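Local coordinates for protein peroxin 22 (Pichia angusta, PDB 5NKZ) that is probably involved in peroxisome biogenesis and forms a complex with the ubiquitin-conjugating enzyme Pex4p, at residues Leu41-Pro53 with Ser70-Ile82. Sequence-based numbering, arbitrary orientation.
Sequences LDFFSAAYLNEYP and SRFNVQRNSHQVI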
loop_
_atom_site.group_PDB
_atom_site.type_symbol
_atom_site.label_atom_id
_atom_site.label_comp_id
_atom_site.label_asym_id
_atom_site.label_seq_id
_atom_site.Cartn_x
_atom_site.Cartn_y
_atom_site.Cartn_z
ATOM N N LEU C 41 -8.574 -5.395 -26.030
ATOM C CA LEU C 41 -8.073 -6.753 -25.754
ATOM C C LEU C 41 -7.351 -7.500 -26.888
ATOM O O LEU C 41 -6.536 -8.378 -26.617
ATOM C CB LEU C 41 -9.266 -7.601 -25.271
ATOM C CG LEU C 41 -9.082 -8.727 -24.272
ATOM C CD1 LEU C 41 -10.253 -8.756 -23.298
ATOM C CD2 LEU C 41 -8.985 -10.047 -25.005
ATOM N N ASP C 42 -7.666 -7.198 -28.145
ATOM C CA ASP C 42 -6.944 -7.869 -29.240
ATOM C C ASP C 42 -5.535 -7.305 -29.416
ATOM O O ASP C 42 -4.662 -8.056 -29.860
ATOM C CB ASP C 42 -7.742 -8.094 -30.557
ATOM C CG ASP C 42 -8.434 -6.856 -31.065
ATOM O OD1 ASP C 42 -7.820 -5.764 -31.006
ATOM O OD2 ASP C 42 -9.593 -6.990 -31.528
ATOM N N PHE C 43 -5.272 -6.061 -28.999
ATOM C CA PHE C 43 -3.893 -5.557 -28.913
ATOM C C PHE C 43 -3.074 -6.119 -27.743
ATOM O O PHE C 43 -1.984 -5.652 -27.492
ATOM C CB PHE C 43 -3.863 -4.041 -28.771
ATOM C CG PHE C 43 -4.378 -3.301 -29.960
ATOM C CD1 PHE C 43 -3.560 -3.103 -31.044
ATOM C CD2 PHE C 43 -5.675 -2.732 -29.971
ATOM C CE1 PHE C 43 -4.015 -2.377 -32.136
ATOM C CE2 PHE C 43 -6.133 -2.021 -31.068
ATOM C CZ PHE C 43 -5.299 -1.840 -32.152
ATOM N N PHE C 44 -3.589 -7.083 -26.993
ATOM C CA PHE C 44 -2.820 -7.690 -25.908
ATOM C C PHE C 44 -2.113 -8.975 -26.354
ATOM O O PHE C 44 -2.551 -9.676 -27.281
ATOM C CB PHE C 44 -3.706 -7.974 -24.670
ATOM C CG PHE C 44 -2.934 -8.495 -23.520
ATOM C CD1 PHE C 44 -2.081 -7.670 -22.812
ATOM C CD2 PHE C 44 -2.973 -9.822 -23.217
ATOM C CE1 PHE C 44 -1.315 -8.157 -21.770
ATOM C CE2 PHE C 44 -2.238 -10.341 -22.166
ATOM C CZ PHE C 44 -1.405 -9.492 -21.436
ATOM N N SER C 45 -1.014 -9.272 -25.674
ATOM C CA SER C 45 -0.337 -10.511 -25.842
ATOM C C SER C 45 0.294 -10.932 -24.530
ATOM O O SER C 45 1.036 -10.179 -23.907
ATOM C CB SER C 45 0.736 -10.381 -26.946
ATOM O OG SER C 45 1.687 -11.464 -26.890
ATOM N N ALA C 46 0.031 -12.178 -24.157
ATOM C CA ALA C 46 0.706 -12.801 -23.044
ATOM C C ALA C 46 2.178 -12.431 -22.992
ATOM O O ALA C 46 2.748 -12.289 -21.932
ATOM C CB ALA C 46 0.536 -14.305 -23.105
ATOM N N ALA C 47 2.793 -12.281 -24.145
ATOM C CA ALA C 47 4.197 -11.887 -24.229
ATOM C C ALA C 47 4.553 -10.651 -23.384
ATOM O O ALA C 47 5.566 -10.664 -22.683
ATOM C CB ALA C 47 4.603 -11.702 -25.701
ATOM N N TYR C 48 3.709 -9.620 -23.423
ATOM C CA TYR C 48 4.019 -8.345 -22.753
ATOM C C TYR C 48 4.272 -8.495 -21.257
ATOM O O TYR C 48 5.245 -7.920 -20.751
ATOM C CB TYR C 48 2.910 -7.318 -22.977
ATOM C CG TYR C 48 2.680 -6.959 -24.413
ATOM C CD1 TYR C 48 3.733 -6.970 -25.347
ATOM C CD2 TYR C 48 1.421 -6.598 -24.860
ATOM C CE1 TYR C 48 3.537 -6.648 -26.686
ATOM C CE2 TYR C 48 1.215 -6.252 -26.190
ATOM C CZ TYR C 48 2.283 -6.299 -27.115
ATOM O OH TYR C 48 2.129 -5.940 -28.445
ATOM N N LEU C 49 3.415 -9.278 -20.578
ATOM C CA LEU C 49 3.525 -9.513 -19.133
ATOM C C LEU C 49 4.704 -10.383 -18.750
ATOM O O LEU C 49 5.286 -10.167 -17.679
ATOM C CB LEU C 49 2.256 -10.137 -18.539
ATOM C CG LEU C 49 0.953 -9.337 -18.529
ATOM C CD1 LEU C 49 -0.139 -10.170 -17.898
ATOM C CD2 LEU C 49 1.022 -7.979 -17.839
ATOM N N ASN C 50 5.027 -11.374 -19.578
ATOM C CA ASN C 50 6.250 -12.157 -19.405
ATOM C C ASN C 50 7.458 -11.243 -19.378
ATOM O O ASN C 50 8.308 -11.367 -18.517
ATOM C CB ASN C 50 6.476 -13.122 -20.572
ATOM C CG ASN C 50 5.419 -14.187 -20.679
ATOM O OD1 ASN C 50 5.501 -15.174 -20.000
ATOM N ND2 ASN C 50 4.463 -14.020 -21.575
ATOM N N GLU C 51 7.519 -10.323 -20.329
ATOM C CA GLU C 51 8.774 -9.630 -20.644
ATOM C C GLU C 51 8.969 -8.336 -19.854
ATOM O O GLU C 51 10.105 -8.034 -19.519
ATOM C CB GLU C 51 8.951 -9.409 -22.171
ATOM C CG GLU C 51 9.823 -10.440 -22.890
ATOM C CD GLU C 51 9.373 -10.739 -24.329
ATOM O OE1 GLU C 51 8.263 -11.290 -24.546
ATOM O OE2 GLU C 51 10.162 -10.484 -25.282
ATOM N N TYR C 52 7.898 -7.588 -19.563
ATOM C CA TYR C 52 8.011 -6.319 -18.793
ATOM C C TYR C 52 7.470 -6.387 -17.315
ATOM O O TYR C 52 6.231 -6.499 -17.107
ATOM C CB TYR C 52 7.293 -5.195 -19.542
ATOM C CG TYR C 52 7.560 -5.083 -21.058
ATOM C CD1 TYR C 52 8.764 -5.481 -21.635
ATOM C CD2 TYR C 52 6.597 -4.492 -21.898
ATOM C CE1 TYR C 52 8.982 -5.338 -23.019
ATOM C CE2 TYR C 52 6.784 -4.340 -23.258
ATOM C CZ TYR C 52 7.978 -4.765 -23.841
ATOM O OH TYR C 52 8.156 -4.597 -25.214
ATOM N N PRO C 53 8.387 -6.352 -16.295
ATOM C CA PRO C 53 7.925 -6.405 -14.902
ATOM C C PRO C 53 7.087 -5.197 -14.479
ATOM O O PRO C 53 6.094 -5.345 -13.740
ATOM C CB PRO C 53 9.237 -6.432 -14.092
ATOM C CG PRO C 53 10.270 -6.945 -15.021
ATOM C CD PRO C 53 9.864 -6.344 -16.340
ATOM N N SER C 70 -6.937 -17.030 -17.904
ATOM C CA SER C 70 -6.777 -18.368 -18.460
ATOM C C SER C 70 -6.791 -18.301 -19.982
ATOM O O SER C 70 -6.206 -19.155 -20.661
ATOM C CB SER C 70 -7.855 -19.323 -17.953
ATOM O OG SER C 70 -9.132 -18.898 -18.385
ATOM N N ARG C 71 -7.461 -17.279 -20.500
ATOM C CA ARG C 71 -7.523 -17.040 -21.922
ATOM C C ARG C 71 -6.170 -16.640 -22.504
ATOM O O ARG C 71 -5.905 -16.957 -23.670
ATOM C CB ARG C 71 -8.640 -16.057 -22.242
ATOM C CG ARG C 71 -8.390 -15.095 -23.344
ATOM C CD ARG C 71 -9.717 -14.534 -23.804
ATOM N NE ARG C 71 -9.807 -14.751 -25.235
ATOM C CZ ARG C 71 -10.549 -14.046 -26.080
ATOM N NH1 ARG C 71 -11.356 -13.067 -25.658
ATOM N NH2 ARG C 71 -10.485 -14.347 -27.379
ATOM N N PHE C 72 -5.301 -16.018 -21.707
ATOM C CA PHE C 72 -3.931 -15.716 -22.173
ATOM C C PHE C 72 -2.815 -16.457 -21.421
ATOM O O PHE C 72 -1.637 -16.129 -21.596
ATOM C CB PHE C 72 -3.683 -14.188 -22.119
ATOM C CG PHE C 72 -4.515 -13.404 -23.093
ATOM C CD1 PHE C 72 -4.161 -13.348 -24.418
ATOM C CD2 PHE C 72 -5.650 -12.729 -22.683
ATOM C CE1 PHE C 72 -4.924 -12.636 -25.332
ATOM C CE2 PHE C 72 -6.417 -12.022 -23.600
ATOM C CZ PHE C 72 -6.063 -11.996 -24.934
ATOM N N ASN C 73 -3.162 -17.472 -20.633
ATOM C CA ASN C 73 -2.200 -18.156 -19.760
ATOM C C ASN C 73 -1.271 -17.212 -19.013
ATOM O O ASN C 73 -0.080 -17.385 -19.015
ATOM C CB ASN C 73 -1.362 -19.165 -20.559
ATOM C CG ASN C 73 -1.986 -20.509 -20.638
ATOM O OD1 ASN C 73 -2.964 -20.804 -19.967
ATOM N ND2 ASN C 73 -1.414 -21.344 -21.447
ATOM N N VAL C 74 -1.823 -16.200 -18.372
ATOM C CA VAL C 74 -1.017 -15.260 -17.568
ATOM C C VAL C 74 -1.322 -15.327 -16.055
ATOM O O VAL C 74 -1.152 -14.346 -15.362
ATOM C CB VAL C 74 -1.134 -13.818 -18.109
ATOM C CG1 VAL C 74 -0.658 -13.757 -19.545
ATOM C CG2 VAL C 74 -2.567 -13.305 -18.024
ATOM N N GLN C 75 -1.725 -16.502 -15.565
ATOM C CA GLN C 75 -1.956 -16.740 -14.158
ATOM C C GLN C 75 -0.753 -16.331 -13.305
ATOM O O GLN C 75 -0.942 -15.781 -12.204
ATOM C CB GLN C 75 -2.318 -18.206 -13.882
ATOM C CG GLN C 75 -3.715 -18.625 -14.349
ATOM C CD GLN C 75 -3.751 -19.258 -15.743
ATOM O OE1 GLN C 75 -2.755 -19.291 -16.486
ATOM N NE2 GLN C 75 -4.918 -19.781 -16.108
ATOM N N ARG C 76 0.459 -16.564 -13.802
ATOM C CA ARG C 76 1.689 -16.241 -13.063
ATOM C C ARG C 76 1.779 -14.766 -12.675
ATOM O O ARG C 76 2.375 -14.419 -11.665
ATOM C CB ARG C 76 2.952 -16.622 -13.870
ATOM C CG ARG C 76 3.384 -18.075 -13.808
ATOM C CD ARG C 76 3.515 -18.589 -12.367
ATOM N NE ARG C 76 4.670 -19.485 -12.160
ATOM C CZ ARG C 76 4.821 -20.723 -12.659
ATOM N NH1 ARG C 76 5.923 -21.417 -12.371
ATOM N NH2 ARG C 76 3.893 -21.284 -13.435
ATOM N N ASN C 77 1.177 -13.911 -13.502
ATOM C CA ASN C 77 1.156 -12.457 -13.307
ATOM C C ASN C 77 -0.224 -11.962 -12.862
ATOM O O ASN C 77 -0.696 -10.937 -13.339
ATOM C CB ASN C 77 1.498 -11.754 -14.635
ATOM C CG ASN C 77 2.661 -12.391 -15.368
ATOM O OD1 ASN C 77 2.557 -12.720 -16.556
ATOM N ND2 ASN C 77 3.765 -12.595 -14.655
ATOM N N SER C 78 -0.881 -12.683 -11.957
ATOM C CA SER C 78 -2.146 -12.213 -11.382
ATOM C C SER C 78 -2.021 -10.802 -10.806
ATOM O O SER C 78 -2.836 -9.948 -11.119
ATOM C CB SER C 78 -2.638 -13.154 -10.282
ATOM O OG SER C 78 -3.757 -12.581 -9.611
ATOM N N HIS C 79 -0.984 -10.576 -10.008
ATOM C CA HIS C 79 -0.817 -9.322 -9.269
ATOM C C HIS C 79 -0.660 -8.109 -10.159
ATOM O O HIS C 79 -1.080 -7.026 -9.780
ATOM C CB HIS C 79 0.375 -9.395 -8.325
ATOM C CG HIS C 79 1.701 -9.454 -9.026
ATOM N ND1 HIS C 79 2.293 -10.643 -9.422
ATOM C CD2 HIS C 79 2.553 -8.465 -9.394
ATOM C CE1 HIS C 79 3.452 -10.378 -9.998
ATOM N NE2 HIS C 79 3.635 -9.068 -9.995
ATOM N N GLN C 80 -0.064 -8.303 -11.340
ATOM C CA GLN C 80 0.142 -7.230 -12.309
ATOM C C GLN C 80 -1.143 -6.801 -12.991
ATOM O O GLN C 80 -1.116 -5.840 -13.744
ATOM C CB GLN C 80 1.106 -7.642 -13.424
ATOM C CG GLN C 80 2.549 -7.885 -13.018
ATOM C CD GLN C 80 3.442 -8.206 -14.232
ATOM O OE1 GLN C 80 4.301 -9.093 -14.193
ATOM N NE2 GLN C 80 3.224 -7.494 -15.332
ATOM N N VAL C 81 -2.242 -7.516 -12.769
ATOM C CA VAL C 81 -3.528 -7.260 -13.417
ATOM C C VAL C 81 -4.526 -6.763 -12.377
ATOM O O VAL C 81 -4.605 -7.334 -11.312
ATOM C CB VAL C 81 -4.057 -8.564 -14.091
ATOM C CG1 VAL C 81 -5.465 -8.377 -14.669
ATOM C CG2 VAL C 81 -3.089 -9.000 -15.183
ATOM N N ILE C 82 -5.311 -5.734 -12.695
ATOM C CA ILE C 82 -6.183 -5.078 -11.696
ATOM C C ILE C 82 -7.631 -4.984 -12.186
ATOM O O ILE C 82 -7.959 -4.231 -13.097
ATOM C CB ILE C 82 -5.594 -3.710 -11.308
ATOM C CG1 ILE C 82 -4.389 -3.903 -10.371
ATOM C CG2 ILE C 82 -6.616 -2.854 -10.599
ATOM C CD1 ILE C 82 -3.356 -2.804 -10.482
#
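F44 and F72 form a T-shaped aromatic pair. The edge of the F44 ring, led by CD2, points at the centre of one face of F72. The ring centroids are 5.1 Å apart and the planes stand at 82°. F44 reaches F72 because its CG lies anti to the backbone N (chi1 -176°). Both rings also meet F68 of helix 65-71, and F44 continues inward to L34 and L36 of strand 32-36.

Aliphatic contacts extend the patch. L41 CD2 meets the edge of the F72 ring, 3.5 Å from CZ. A46 CB lies 3.8 Å from V74 CG1. L49 CD1 rests 3.8 Å from V74 CB. V81 CG2 adds a looser contact to the same methyl.

Two amide side chains border L49. N77 OD1 sits 3.3 Å from L49 CB. Q80 stretches out antiparallel to L49 and brings NE2 to 3.4 Å from L49 CD2. The same NE2 makes a weak hydrogen bond to L55 O on strand 55-59.

Replacing F72 by alanine is likely to leave the edge of F44 without its aromatic face and L41 CD2 without the ring edge it rests on.

Strand 55-59, helix 65-71 and strand 81-83 form a beta-alpha-beta crossover, and 70-82 is its return leg. Helix 46-51 and the residues before it pack against this leg, beside strand 81-83, an outer strand of the chain's parallel sheet. The chemistry is mainly apolar, with polar amides beside L49, so the two segments are probably held mainly by burial of apolar and aromatic surface.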